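Local structure of solute binding protein MsmE (4R6H) at residues D48-L53 against K324-F329; A56-K59 against I64-S67. The protein binds melibiose, raffinose and stachyose as the extracellular solute-binding component of the ABC transporter MelEDC-MsmX, which imports these sugars. All coordinates share one frame; numbering follows the deposited sequence. Where two conformers were deposited one is given.

Contact 1 (D48-L53 against K324-F329); sequences DTFRKL and KDFIAF
Phe50 reaches out from helix 44-60 and meets Phe326 of helix 320-331 edge to edge. Its CE1 touches Phe326 CE1 at 3.8 Å, with Phe326 CZ equally close, and each ring presents its rim in its own plane, so the two rings meet rim to rim rather than stacking. The CB of Phe50 does not aim at the other helix; it is the far end of the ring that gets there. With CG swung opposite the backbone N (chi1 -153°) and the ring turned to an unusual chi2 of -10°, CE1 is carried forward to Phe326. Both helices belong to one lobe of the two-lobed fold of family 1 bacterial solute-binding proteins, in which helix 44-60 follows strand 33-38 and helix 320-331 is contributed by a much later part of the chain. Strand 33-38 lines the joint from the sheet side, Ile37 touching both Phe50 and Phe326, and Leu35 adding to Phe326. A turn further along, Leu53 meets Phe329. The closest approach is by the Leu53 carbonyl: Leu53 O lies 3.4 Å from Phe329 CE1, oblique to the ring. Phe329 CB points at helix 44-60, and CG, opposite its backbone N (chi1 174°), extends the ring in that direction. The aliphatic part is looser, Leu53 CB standing 4.5 Å from Phe329 CE1, while the Leu53 side chain turns to Asn335 and Gln338 of helix 333-343.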
loop_
_atom_site.group_PDB
_atom_site.type_symbol
_atom_site.label_atom_id
_atom_site.label_comp_id
_atom_site.label_asym_id
_atom_site.label_seq_id
_atom_site.Cartn_x
_atom_site.Cartn_y
_atom_site.Cartn_z
ATOM N N ASP A 48 -15.228 -12.387 -3.699
ATOM C CA ASP A 48 -16.452 -13.067 -3.290
ATOM C C ASP A 48 -17.320 -12.208 -2.350
ATOM O O ASP A 48 -18.525 -12.164 -2.470
ATOM C CB ASP A 48 -16.148 -14.424 -2.636
ATOM C CG ASP A 48 -15.431 -15.393 -3.576
ATOM O OD1 ASP A 48 -15.343 -15.112 -4.797
ATOM O OD2 ASP A 48 -14.922 -16.432 -3.072
ATOM N N THR A 49 -16.694 -11.505 -1.409
ATOM C CA THR A 49 -17.425 -10.684 -0.504
ATOM C C THR A 49 -18.061 -9.487 -1.225
ATOM O O THR A 49 -19.179 -9.102 -0.892
ATOM C CB THR A 49 -16.535 -10.223 0.683
ATOM O OG1 THR A 49 -16.101 -11.376 1.416
ATOM C CG2 THR A 49 -17.269 -9.290 1.619
ATOM N N PHE A 50 -17.316 -8.868 -2.143
ATOM C CA PHE A 50 -17.862 -7.778 -2.931
ATOM C C PHE A 50 -19.077 -8.266 -3.744
ATOM O O PHE A 50 -20.114 -7.591 -3.734
ATOM C CB PHE A 50 -16.751 -7.143 -3.774
ATOM C CG PHE A 50 -16.954 -5.674 -4.136
ATOM C CD1 PHE A 50 -18.156 -4.997 -3.905
ATOM C CD2 PHE A 50 -15.929 -4.975 -4.753
ATOM C CE1 PHE A 50 -18.298 -3.677 -4.271
ATOM C CE2 PHE A 50 -16.073 -3.647 -5.118
ATOM C CZ PHE A 50 -17.265 -3.007 -4.900
ATOM N N ARG A 51 -18.995 -9.461 -4.348
ATOM C CA ARG A 51 -20.135 -10.009 -5.065
ATOM C C ARG A 51 -21.319 -10.274 -4.127
ATOM O O ARG A 51 -22.446 -10.014 -4.508
ATOM C CB ARG A 51 -19.752 -11.291 -5.816
ATOM C CG ARG A 51 -18.817 -11.026 -6.987
ATOM C CD ARG A 51 -18.586 -12.277 -7.818
ATOM N NE ARG A 51 -17.456 -12.097 -8.736
ATOM C CZ ARG A 51 -16.254 -12.662 -8.588
ATOM N NH1 ARG A 51 -15.994 -13.490 -7.565
ATOM N NH2 ARG A 51 -15.302 -12.422 -9.490
ATOM N N LYS A 52 -21.063 -10.756 -2.914
ATOM C CA LYS A 52 -22.148 -11.027 -1.989
ATOM C C LYS A 52 -22.826 -9.700 -1.587
ATOM O O LYS A 52 -24.039 -9.615 -1.495
ATOM C CB LYS A 52 -21.668 -11.888 -0.804
ATOM C CG LYS A 52 -21.419 -11.188 0.517
ATOM C CD LYS A 52 -22.568 -11.452 1.467
ATOM C CE LYS A 52 -22.263 -12.614 2.402
ATOM N NZ LYS A 52 -22.985 -12.470 3.683
ATOM N N LEU A 53 -22.046 -8.640 -1.365
ATOM C CA LEU A 53 -22.625 -7.377 -1.027
ATOM C C LEU A 53 -23.388 -6.768 -2.212
ATOM O O LEU A 53 -24.396 -6.134 -2.015
ATOM C CB LEU A 53 -21.549 -6.416 -0.499
ATOM C CG LEU A 53 -21.054 -6.739 0.908
ATOM C CD1 LEU A 53 -19.851 -5.848 1.193
ATOM C CD2 LEU A 53 -22.114 -6.565 1.990
ATOM N N LYS A 324 -24.141 6.581 -6.306
ATOM C CA LYS A 324 -24.144 7.104 -4.935
ATOM C C LYS A 324 -24.945 6.237 -3.978
ATOM O O LYS A 324 -24.503 6.027 -2.817
ATOM C CB LYS A 324 -24.630 8.548 -4.891
ATOM C CG LYS A 324 -23.653 9.509 -5.520
ATOM C CD LYS A 324 -24.137 10.950 -5.392
ATOM C CE LYS A 324 -23.148 11.906 -6.003
ATOM N NZ LYS A 324 -23.673 13.312 -5.975
ATOM N N ASP A 325 -26.093 5.697 -4.425
ATOM C CA ASP A 325 -26.874 4.803 -3.576
ATOM C C ASP A 325 -26.013 3.571 -3.208
ATOM O O ASP A 325 -26.063 3.080 -2.068
ATOM C CB ASP A 325 -28.149 4.285 -4.268
ATOM C CG ASP A 325 -29.244 5.330 -4.418
ATOM O OD1 ASP A 325 -29.263 6.354 -3.723
ATOM O OD2 ASP A 325 -30.098 5.065 -5.298
ATOM N N PHE A 326 -25.205 3.096 -4.168
ATOM C CA PHE A 326 -24.390 1.916 -3.921
ATOM C C PHE A 326 -23.267 2.256 -2.892
ATOM O O PHE A 326 -22.957 1.450 -1.995
ATOM C CB PHE A 326 -23.787 1.383 -5.235
ATOM C CG PHE A 326 -23.103 0.057 -5.078
ATOM C CD1 PHE A 326 -21.763 -0.032 -4.739
ATOM C CD2 PHE A 326 -23.801 -1.100 -5.229
ATOM C CE1 PHE A 326 -21.172 -1.248 -4.563
ATOM C CE2 PHE A 326 -23.206 -2.328 -5.053
ATOM C CZ PHE A 326 -21.889 -2.409 -4.700
ATOM N N ILE A 327 -22.633 3.420 -3.061
ATOM C CA ILE A 327 -21.616 3.852 -2.103
ATOM C C ILE A 327 -22.242 3.933 -0.691
ATOM O O ILE A 327 -21.660 3.447 0.295
ATOM C CB ILE A 327 -20.994 5.190 -2.527
ATOM C CG1 ILE A 327 -20.105 5.004 -3.764
ATOM C CG2 ILE A 327 -20.202 5.777 -1.373
ATOM C CD1 ILE A 327 -19.600 6.297 -4.369
ATOM N N ALA A 328 -23.412 4.578 -0.586
ATOM C CA ALA A 328 -24.074 4.696 0.720
ATOM C C ALA A 328 -24.374 3.332 1.333
ATOM O O ALA A 328 -24.252 3.151 2.546
ATOM C CB ALA A 328 -25.337 5.543 0.623
ATOM N N PHE A 329 -24.769 2.377 0.494
ATOM C CA PHE A 329 -25.029 1.030 0.923
ATOM C C PHE A 329 -23.727 0.415 1.472
ATOM O O PHE A 329 -23.730 -0.217 2.522
ATOM C CB PHE A 329 -25.604 0.205 -0.241
ATOM C CG PHE A 329 -25.770 -1.241 0.065
ATOM C CD1 PHE A 329 -24.741 -2.116 -0.190
ATOM C CD2 PHE A 329 -26.973 -1.752 0.551
ATOM C CE1 PHE A 329 -24.851 -3.472 0.104
ATOM C CE2 PHE A 329 -27.106 -3.103 0.824
ATOM C CZ PHE A 329 -26.043 -3.968 0.577
#

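Contact 2 (A56-K59 against I64-S67); sequences AFEK and IHVS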
loop_
_atom_site.group_PDB
_atom_site.type_symbol
_atom_site.label_atom_id
_atom_site.label_comp_id
_atom_site.label_asym_id
_atom_site.label_seq_id
_atom_site.Cartn_x
_atom_site.Cartn_y
_atom_site.Cartn_z
ATOM N N ALA A 56 -26.716 -8.413 -2.240
ATOM C CA ALA A 56 -27.527 -7.853 -1.195
ATOM C C ALA A 56 -28.068 -6.498 -1.594
ATOM O O ALA A 56 -29.217 -6.160 -1.309
ATOM C CB ALA A 56 -26.740 -7.782 0.110
ATOM N N PHE A 57 -27.255 -5.712 -2.295
ATOM C CA PHE A 57 -27.749 -4.434 -2.829
ATOM C C PHE A 57 -28.903 -4.650 -3.814
ATOM O O PHE A 57 -29.893 -3.894 -3.804
ATOM C CB PHE A 57 -26.606 -3.699 -3.508
ATOM C CG PHE A 57 -26.984 -2.395 -4.143
ATOM C CD1 PHE A 57 -27.062 -1.246 -3.406
ATOM C CD2 PHE A 57 -27.259 -2.324 -5.524
ATOM C CE1 PHE A 57 -27.365 -0.027 -4.009
ATOM C CE2 PHE A 57 -27.559 -1.123 -6.126
ATOM C CZ PHE A 57 -27.620 0.025 -5.375
ATOM N N GLU A 58 -28.745 -5.660 -4.668
ATOM C CA GLU A 58 -29.773 -6.002 -5.667
ATOM C C GLU A 58 -31.087 -6.409 -4.999
ATOM O O GLU A 58 -32.162 -6.121 -5.565
ATOM C CB GLU A 58 -29.304 -7.079 -6.603
ATOM C CG GLU A 58 -28.202 -6.620 -7.546
ATOM C CD GLU A 58 -27.661 -7.722 -8.416
ATOM O OE1 GLU A 58 -28.046 -8.889 -8.211
ATOM O OE2 GLU A 58 -26.841 -7.439 -9.284
ATOM N N LYS A 59 -31.046 -7.015 -3.809
ATOM C CA LYS A 59 -32.307 -7.361 -3.092
ATOM C C LYS A 59 -33.123 -6.125 -2.719
ATOM O O LYS A 59 -34.351 -6.139 -2.767
ATOM C CB LYS A 59 -32.045 -8.213 -1.836
ATOM C CG LYS A 59 -31.702 -9.662 -2.152
ATOM C CD LYS A 59 -30.938 -10.307 -1.005
ATOM C CE LYS A 59 -29.811 -11.227 -1.473
ATOM N NZ LYS A 59 -28.567 -11.097 -0.645
ATOM N N ILE A 64 -31.886 -3.005 -10.488
ATOM C CA ILE A 64 -30.453 -2.829 -10.781
ATOM C C ILE A 64 -29.766 -4.183 -10.886
ATOM O O ILE A 64 -29.904 -5.034 -10.024
ATOM C CB ILE A 64 -29.771 -1.910 -9.736
ATOM C CG1 ILE A 64 -30.437 -0.525 -9.747
ATOM C CG2 ILE A 64 -28.265 -1.839 -9.978
ATOM C CD1 ILE A 64 -30.169 0.354 -8.525
ATOM N N HIS A 65 -29.015 -4.355 -11.952
ATOM C CA HIS A 65 -28.095 -5.450 -12.083
ATOM C C HIS A 65 -26.685 -4.844 -11.915
ATOM O O HIS A 65 -26.272 -4.012 -12.718
ATOM C CB HIS A 65 -28.226 -6.103 -13.467
ATOM C CG HIS A 65 -27.050 -6.945 -13.829
ATOM N ND1 HIS A 65 -26.714 -8.093 -13.143
ATOM C CD2 HIS A 65 -26.101 -6.780 -14.781
ATOM C CE1 HIS A 65 -25.612 -8.606 -13.666
ATOM N NE2 HIS A 65 -25.220 -7.828 -14.659
ATOM N N VAL A 66 -25.974 -5.302 -10.887
ATOM C CA VAL A 66 -24.623 -4.838 -10.643
ATOM C C VAL A 66 -23.666 -5.678 -11.480
ATOM O O VAL A 66 -23.621 -6.908 -11.361
ATOM C CB VAL A 66 -24.270 -4.901 -9.166
ATOM C CG1 VAL A 66 -22.790 -4.506 -9.006
ATOM C CG2 VAL A 66 -25.212 -4.052 -8.327
ATOM N N SER A 67 -22.898 -5.006 -12.325
ATOM C CA SER A 67 -21.894 -5.648 -13.173
ATOM C C SER A 67 -20.525 -5.277 -12.592
ATOM O O SER A 67 -20.003 -4.188 -12.840
ATOM C CB SER A 67 -22.003 -5.190 -14.622
ATOM O OG SER A 67 -21.018 -5.842 -15.433
HETATM O O HOH W 1 -24.608 -8.840 -9.854
#
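Glu58 and Val66 join the end of helix 44-60 to strand 64-69 through a hydrogen bond from Val66 N to Glu58 OE2, 2.8 Å long and nearly straight at 168°. The two elements are the helix and second strand of a beta-alpha-beta crossover that starts with strand 33-38, and the bond bridges them just across the short turn between. OE2 accepts with its anti lone pair, the one directed away from OE1. A water also donates to OE2, at 2.7 Å, and gives its other hydrogen to Val66 O at 2.6 Å, so a single carboxylate oxygen serves both the N-H and, through water, the carbonyl of one residue. Beyond CG the Glu58 chain is extended (chi2 176°), which carries the carboxylate across to the strand, and on the way CG passes 3.4 Å from Ile64 O. Without the carboxylate, as with an alanine here, Val66 N would probably lose its acceptor and the water one of its two partners. Next to this polar link, Phe57 fills the space between helix and strand. Its CE2 lies 3.8 Å from Ile64 CD1, while Ile64 CG2 sits at the ring edge in plane; CD2 meets Val66 CG2 at 3.9 Å, the two side chains crossing at about a right angle. Further out, the strand is positioned by backbone hydrogen bonds of His65 and Ser67 to strand 33-38, with Val66 between them turning its N-H to Glu58 instead. The ring of His61 stacks on that of Phe57, and its ND1 is hydrogen-bonded to Phe57 O.

Both contacts use helix 44-60, and their centres are about 8 Å apart. Contact 1 joins this helix to one distant in sequence and has no hydrogen bond across the interface, only aromatic and aliphatic packing with one backbone carbonyl set against a ring; only buried residues touch. Contact 2 is local, closing a short turn; it has a buried apolar half but also a polar, water-bridged half beside partly exposed Glu58 and exposed His65. Phe57 connects them: its ring packs edge-to-face with both Phe326 and Phe329, Phe57 CE1 lying 3.6 Å from Phe326 CA, and Phe329 CZ comes within 3.6 Å of Phe57 N. The aromatic layer between the helices thus continues directly into the helix-strand packing.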